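Local coordinates for carbohydrate-binding protein (Flavonifractor plautii, PDB 6N1B), which probably removes the acetyl group from the N-acetylgalactosamine of blood group A antigen, as a gut bacterial deacetylase acting on the way to H-type (O) blood, at residues Ala127-Ala139 with Glu149-Trp161. Residues are numbered along the deposited sequence; the frame is centred on the assembly and turned at random.
Sequences AEYDAMMAYWNWA and EVRLRISYDGVHW
Arg151 lies across two tryptophans of the neighbouring strand and meets each differently. Its guanidinium is stacked flat on the Trp138 indole, centres 3.7 Å apart and planes 5° from parallel, a cation-pi contact that pairs a delocalised charge with a broad pi face. Lower down, Arg151 CB sits over the six-membered ring of Trp136, 3.5 Å from CZ2, and there guanidinium and indole stand nearly perpendicular. The Trp136 ring gets there because its CG stands between backbone N and carbonyl carbon (chi1 71°), which swings the indole over the partner strand until CH2 comes 3.7 Å from Arg153 CG.

The guanidinium of Arg151 is held at its edge, which fixes its rotation over the indole. Glu149 OE1 takes Arg151 NE at 2.8 Å in a salt bridge, lying in the guanidinium plane, and itself accepts from Thr194; a water accepts from both Trp136 NE1 and Arg151 NH1, linking the two side chains. Arg153 reaches past Trp136 to give NH1 to Trp161 O (2.9 Å), while its NH2 forms a salt bridge with Glu108. The Trp161 ring packs with CH2 3.5 Å from Met132 CB, and Ala134, with only a methyl, lets it come close to the strand.

On the face carrying Met133, Tyr135, Leu152 and Ile154 the packing is mostly apolar. Leu152 CD1 sits over the centre of the Tyr135 ring, 6° off its normal, and also touches Met133 CB; Tyr135 OH reaches Gly246 O.

Eight backbone hydrogen bonds join strands 131-139 and 149-155, paired from Met132 with Ser155 to Trp138 with Glu149. This antiparallel beta hairpin forms the middle two strands of a four-stranded, blade-like sheet; strand 116-126, flanking strand 131-140, carries glycan-pocket residues His117 and Cys119 and calcium ligands Asp120 and Asp122. Several such sheets in the chain are consistent with a beta-propeller.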
loop_
_atom_site.group_PDB
_atom_site.type_symbol
_atom_site.label_atom_id
_atom_site.label_comp_id
_atom_site.label_asym_id
_atom_site.label_seq_id
_atom_site.Cartn_x
_atom_site.Cartn_y
_atom_site.Cartn_z
ATOM N N ALA A 127 -9.483 -13.726 -8.927
ATOM C CA ALA A 127 -10.331 -14.943 -8.732
ATOM C C ALA A 127 -10.350 -15.819 -9.944
ATOM O O ALA A 127 -10.374 -17.042 -9.827
ATOM C CB ALA A 127 -11.747 -14.500 -8.318
ATOM N N GLU A 128 -10.410 -15.234 -11.135
ATOM C CA GLU A 128 -10.487 -16.054 -12.325
ATOM C C GLU A 128 -9.287 -16.972 -12.517
ATOM O O GLU A 128 -9.424 -18.038 -13.052
ATOM C CB GLU A 128 -10.651 -15.068 -13.547
ATOM C CG GLU A 128 -10.817 -15.720 -14.882
ATOM C CD GLU A 128 -12.275 -16.036 -15.097
ATOM O OE1 GLU A 128 -13.119 -15.500 -14.289
ATOM O OE2 GLU A 128 -12.540 -16.732 -16.082
ATOM N N TYR A 129 -8.103 -16.510 -12.109
ATOM C CA TYR A 129 -6.906 -17.259 -12.264
ATOM C C TYR A 129 -6.493 -17.936 -10.937
ATOM O O TYR A 129 -5.440 -18.658 -10.917
ATOM C CB TYR A 129 -5.751 -16.352 -12.768
ATOM C CG TYR A 129 -5.912 -15.994 -14.210
ATOM C CD1 TYR A 129 -6.897 -15.027 -14.644
ATOM C CD2 TYR A 129 -5.098 -16.520 -15.162
ATOM C CE1 TYR A 129 -6.992 -14.643 -15.965
ATOM C CE2 TYR A 129 -5.221 -16.168 -16.550
ATOM C CZ TYR A 129 -6.140 -15.217 -16.921
ATOM O OH TYR A 129 -6.266 -14.846 -18.252
ATOM N N ASP A 130 -7.202 -17.674 -9.833
ATOM C CA ASP A 130 -6.900 -18.082 -8.486
ATOM C C ASP A 130 -5.396 -17.775 -8.158
ATOM O O ASP A 130 -4.616 -18.665 -7.780
ATOM C CB ASP A 130 -7.220 -19.542 -8.315
ATOM C CG ASP A 130 -7.111 -20.007 -6.880
ATOM O OD1 ASP A 130 -7.360 -19.256 -5.929
ATOM O OD2 ASP A 130 -6.910 -21.287 -6.722
ATOM N N ALA A 131 -5.032 -16.538 -8.367
ATOM C CA ALA A 131 -3.611 -16.103 -8.338
ATOM C C ALA A 131 -3.533 -14.716 -7.724
ATOM O O ALA A 131 -4.493 -13.938 -7.867
ATOM C CB ALA A 131 -2.999 -16.059 -9.729
ATOM N N MET A 132 -2.455 -14.414 -7.034
ATOM C CA MET A 132 -2.135 -13.060 -6.590
ATOM C C MET A 132 -1.291 -12.339 -7.618
ATOM O O MET A 132 -0.397 -12.881 -8.252
ATOM C CB MET A 132 -1.344 -13.111 -5.246
ATOM C CG MET A 132 -2.158 -13.677 -4.044
ATOM S SD MET A 132 -3.466 -12.598 -3.527
ATOM C CE MET A 132 -4.116 -13.655 -2.224
ATOM N N MET A 133 -1.612 -11.010 -7.707
ATOM C CA MET A 133 -0.909 -10.095 -8.621
ATOM C C MET A 133 -0.281 -8.974 -7.745
ATOM O O MET A 133 -1.027 -8.220 -7.166
ATOM C CB MET A 133 -1.904 -9.498 -9.607
ATOM C CG MET A 133 -2.692 -10.516 -10.426
ATOM S SD MET A 133 -3.928 -9.789 -11.523
ATOM C CE MET A 133 -2.899 -9.155 -12.846
ATOM N N ALA A 134 1.062 -9.023 -7.632
ATOM C CA ALA A 134 1.740 -8.087 -6.776
ATOM C C ALA A 134 2.444 -6.998 -7.676
ATOM O O ALA A 134 3.337 -7.342 -8.484
ATOM C CB ALA A 134 2.814 -8.802 -5.942
ATOM N N TYR A 135 1.991 -5.761 -7.516
ATOM C CA TYR A 135 2.524 -4.612 -8.258
ATOM C C TYR A 135 3.478 -3.828 -7.381
ATOM O O TYR A 135 3.321 -3.798 -6.145
ATOM C CB TYR A 135 1.355 -3.696 -8.643
ATOM C CG TYR A 135 0.356 -4.318 -9.613
ATOM C CD1 TYR A 135 -0.732 -5.042 -9.153
ATOM C CD2 TYR A 135 0.439 -4.100 -10.973
ATOM C CE1 TYR A 135 -1.641 -5.564 -10.042
ATOM C CE2 TYR A 135 -0.470 -4.607 -11.882
ATOM C CZ TYR A 135 -1.560 -5.303 -11.378
ATOM O OH TYR A 135 -2.504 -5.831 -12.226
ATOM N N TRP A 136 4.397 -3.113 -7.994
ATOM C CA TRP A 136 5.221 -2.127 -7.247
ATOM C C TRP A 136 5.752 -1.108 -8.260
ATOM O O TRP A 136 5.565 -1.235 -9.464
ATOM C CB TRP A 136 6.351 -2.781 -6.452
ATOM C CG TRP A 136 7.455 -3.330 -7.297
ATOM C CD1 TRP A 136 8.641 -2.693 -7.613
ATOM C CD2 TRP A 136 7.512 -4.594 -7.953
ATOM N NE1 TRP A 136 9.411 -3.451 -8.460
ATOM C CE2 TRP A 136 8.745 -4.644 -8.646
ATOM C CE3 TRP A 136 6.654 -5.679 -8.067
ATOM C CZ2 TRP A 136 9.099 -5.696 -9.426
ATOM C CZ3 TRP A 136 7.049 -6.765 -8.841
ATOM C CH2 TRP A 136 8.257 -6.791 -9.498
ATOM N N ASN A 137 6.430 -0.093 -7.713
ATOM C CA ASN A 137 7.036 0.987 -8.505
ATOM C C ASN A 137 8.527 0.875 -8.460
ATOM O O ASN A 137 9.089 0.738 -7.361
ATOM C CB ASN A 137 6.520 2.316 -7.976
ATOM C CG ASN A 137 6.951 3.469 -8.798
ATOM O OD1 ASN A 137 8.177 3.727 -8.853
ATOM N ND2 ASN A 137 6.022 4.220 -9.414
ATOM N N TRP A 138 9.167 0.902 -9.578
ATOM C CA TRP A 138 10.583 0.919 -9.728
ATOM C C TRP A 138 11.025 2.259 -10.316
ATOM O O TRP A 138 10.441 2.680 -11.345
ATOM C CB TRP A 138 11.119 -0.198 -10.657
ATOM C CG TRP A 138 12.533 -0.123 -11.121
ATOM C CD1 TRP A 138 13.636 -0.627 -10.419
ATOM C CD2 TRP A 138 13.034 0.461 -12.328
ATOM N NE1 TRP A 138 14.767 -0.416 -11.173
ATOM C CE2 TRP A 138 14.428 0.230 -12.350
ATOM C CE3 TRP A 138 12.434 1.038 -13.433
ATOM C CZ2 TRP A 138 15.203 0.554 -13.426
ATOM C CZ3 TRP A 138 13.214 1.440 -14.517
ATOM C CH2 TRP A 138 14.599 1.223 -14.502
ATOM N N ALA A 139 12.050 2.905 -9.758
ATOM C CA ALA A 139 12.495 4.206 -10.303
ATOM C C ALA A 139 14.001 4.170 -10.546
ATOM O O ALA A 139 14.772 3.662 -9.711
ATOM C CB ALA A 139 12.208 5.301 -9.291
ATOM N N GLU A 149 8.821 2.685 -13.668
ATOM C CA GLU A 149 7.914 1.692 -14.156
ATOM C C GLU A 149 7.018 1.206 -12.993
ATOM O O GLU A 149 7.426 1.198 -11.836
ATOM C CB GLU A 149 8.633 0.444 -14.697
ATOM C CG GLU A 149 9.446 0.707 -15.954
ATOM C CD GLU A 149 10.103 -0.515 -16.540
ATOM O OE1 GLU A 149 9.937 -1.645 -16.021
ATOM O OE2 GLU A 149 10.773 -0.381 -17.575
ATOM N N VAL A 150 5.795 0.810 -13.334
ATOM C CA VAL A 150 5.000 -0.106 -12.482
ATOM C C VAL A 150 5.249 -1.502 -12.957
ATOM O O VAL A 150 5.059 -1.762 -14.160
ATOM C CB VAL A 150 3.488 0.283 -12.447
ATOM C CG1 VAL A 150 2.723 -0.756 -11.664
ATOM C CG2 VAL A 150 3.296 1.678 -11.892
ATOM N N ARG A 151 5.747 -2.359 -12.083
ATOM C CA ARG A 151 6.102 -3.763 -12.378
ATOM C C ARG A 151 5.171 -4.691 -11.609
ATOM O O ARG A 151 4.467 -4.295 -10.693
ATOM C CB ARG A 151 7.545 -3.973 -12.020
ATOM C CG ARG A 151 8.497 -3.161 -12.878
ATOM C CD ARG A 151 9.986 -3.295 -12.504
ATOM N NE ARG A 151 10.791 -2.606 -13.481
ATOM C CZ ARG A 151 12.133 -2.694 -13.580
ATOM N NH1 ARG A 151 12.822 -3.210 -12.583
ATOM N NH2 ARG A 151 12.715 -2.316 -14.706
ATOM N N LEU A 152 5.198 -5.946 -12.044
ATOM C CA LEU A 152 4.215 -6.959 -11.621
ATOM C C LEU A 152 4.865 -8.331 -11.549
ATOM O O LEU A 152 5.596 -8.750 -12.503
ATOM C CB LEU A 152 3.092 -6.981 -12.622
ATOM C CG LEU A 152 2.070 -8.108 -12.576
ATOM C CD1 LEU A 152 1.281 -8.136 -11.262
ATOM C CD2 LEU A 152 1.121 -8.020 -13.757
ATOM N N ARG A 153 4.617 -8.998 -10.426
ATOM C CA ARG A 153 4.930 -10.454 -10.312
ATOM C C ARG A 153 3.645 -11.122 -9.836
ATOM O O ARG A 153 2.932 -10.619 -8.980
ATOM C CB ARG A 153 6.046 -10.706 -9.267
ATOM C CG ARG A 153 7.456 -10.375 -9.812
ATOM C CD ARG A 153 8.526 -10.505 -8.720
ATOM N NE ARG A 153 9.860 -10.220 -9.242
ATOM C CZ ARG A 153 10.753 -11.113 -9.675
ATOM N NH1 ARG A 153 10.506 -12.405 -9.639
ATOM N NH2 ARG A 153 11.940 -10.684 -10.140
ATOM N N ILE A 154 3.396 -12.335 -10.396
ATOM C CA ILE A 154 2.177 -13.107 -10.106
ATOM C C ILE A 154 2.576 -14.417 -9.412
ATOM O O ILE A 154 3.688 -14.969 -9.665
ATOM C CB ILE A 154 1.463 -13.401 -11.447
ATOM C CG1 ILE A 154 0.936 -12.103 -12.061
ATOM C CG2 ILE A 154 0.349 -14.454 -11.336
ATOM C CD1 ILE A 154 0.550 -12.164 -13.517
ATOM N N SER A 155 1.678 -14.904 -8.528
ATOM C CA SER A 155 1.945 -16.191 -7.907
ATOM C C SER A 155 0.664 -17.025 -7.884
ATOM O O SER A 155 -0.433 -16.500 -7.583
ATOM C CB SER A 155 2.427 -15.997 -6.459
ATOM O OG SER A 155 2.755 -17.231 -5.801
ATOM N N TYR A 156 0.855 -18.334 -8.142
ATOM C CA TYR A 156 -0.142 -19.337 -7.950
ATOM C C TYR A 156 -0.107 -20.053 -6.577
ATOM O O TYR A 156 -1.173 -20.538 -6.108
ATOM C CB TYR A 156 -0.113 -20.364 -9.057
ATOM C CG TYR A 156 -0.310 -19.866 -10.443
ATOM C CD1 TYR A 156 -1.609 -19.452 -10.852
ATOM C CD2 TYR A 156 0.664 -19.794 -11.383
ATOM C CE1 TYR A 156 -1.843 -19.087 -12.183
ATOM C CE2 TYR A 156 0.448 -19.429 -12.732
ATOM C CZ TYR A 156 -0.838 -19.085 -13.125
ATOM O OH TYR A 156 -1.103 -18.737 -14.424
ATOM N N ASP A 157 1.107 -20.206 -6.068
ATOM C CA ASP A 157 1.346 -21.058 -4.909
ATOM C C ASP A 157 1.740 -20.317 -3.663
ATOM O O ASP A 157 1.860 -20.917 -2.603
ATOM C CB ASP A 157 2.418 -22.168 -5.219
ATOM C CG ASP A 157 3.798 -21.618 -5.472
ATOM O OD1 ASP A 157 4.031 -20.403 -5.381
ATOM O OD2 ASP A 157 4.671 -22.463 -5.811
ATOM N N GLY A 158 1.890 -19.001 -3.739
ATOM C CA GLY A 158 2.240 -18.143 -2.583
ATOM C C GLY A 158 3.723 -18.086 -2.265
ATOM O O GLY A 158 4.176 -17.291 -1.434
ATOM N N VAL A 159 4.484 -18.974 -2.939
ATOM C CA VAL A 159 5.901 -19.160 -2.693
ATOM C C VAL A 159 6.794 -18.576 -3.791
ATOM O O VAL A 159 7.833 -17.932 -3.561
ATOM C CB VAL A 159 6.208 -20.725 -2.471
ATOM C CG1 VAL A 159 7.680 -20.991 -2.371
ATOM C CG2 VAL A 159 5.447 -21.247 -1.302
ATOM N N HIS A 160 6.392 -18.838 -5.065
ATOM C CA HIS A 160 7.110 -18.386 -6.228
ATOM C C HIS A 160 6.322 -17.254 -6.925
ATOM O O HIS A 160 5.138 -17.458 -7.219
ATOM C CB HIS A 160 7.294 -19.578 -7.185
ATOM C CG HIS A 160 7.992 -20.699 -6.540
ATOM N ND1 HIS A 160 7.285 -21.790 -6.086
ATOM C CD2 HIS A 160 9.269 -20.899 -6.288
ATOM C CE1 HIS A 160 8.143 -22.669 -5.573
ATOM N NE2 HIS A 160 9.357 -22.121 -5.610
ATOM N N TRP A 161 7.017 -16.122 -7.133
ATOM C CA TRP A 161 6.376 -14.927 -7.628
ATOM C C TRP A 161 7.130 -14.437 -8.873
ATOM O O TRP A 161 8.335 -14.149 -8.782
ATOM C CB TRP A 161 6.509 -13.812 -6.519
ATOM C CG TRP A 161 5.706 -14.207 -5.298
ATOM C CD1 TRP A 161 6.059 -15.104 -4.296
ATOM C CD2 TRP A 161 4.416 -13.685 -4.936
ATOM N NE1 TRP A 161 5.022 -15.202 -3.399
ATOM C CE2 TRP A 161 3.978 -14.353 -3.738
ATOM C CE3 TRP A 161 3.500 -12.787 -5.534
ATOM C CZ2 TRP A 161 2.705 -14.176 -3.186
ATOM C CZ3 TRP A 161 2.293 -12.594 -4.963
ATOM C CH2 TRP A 161 1.868 -13.291 -3.771
HETATM O O HOH W 1 12.056 -3.656 -9.839
#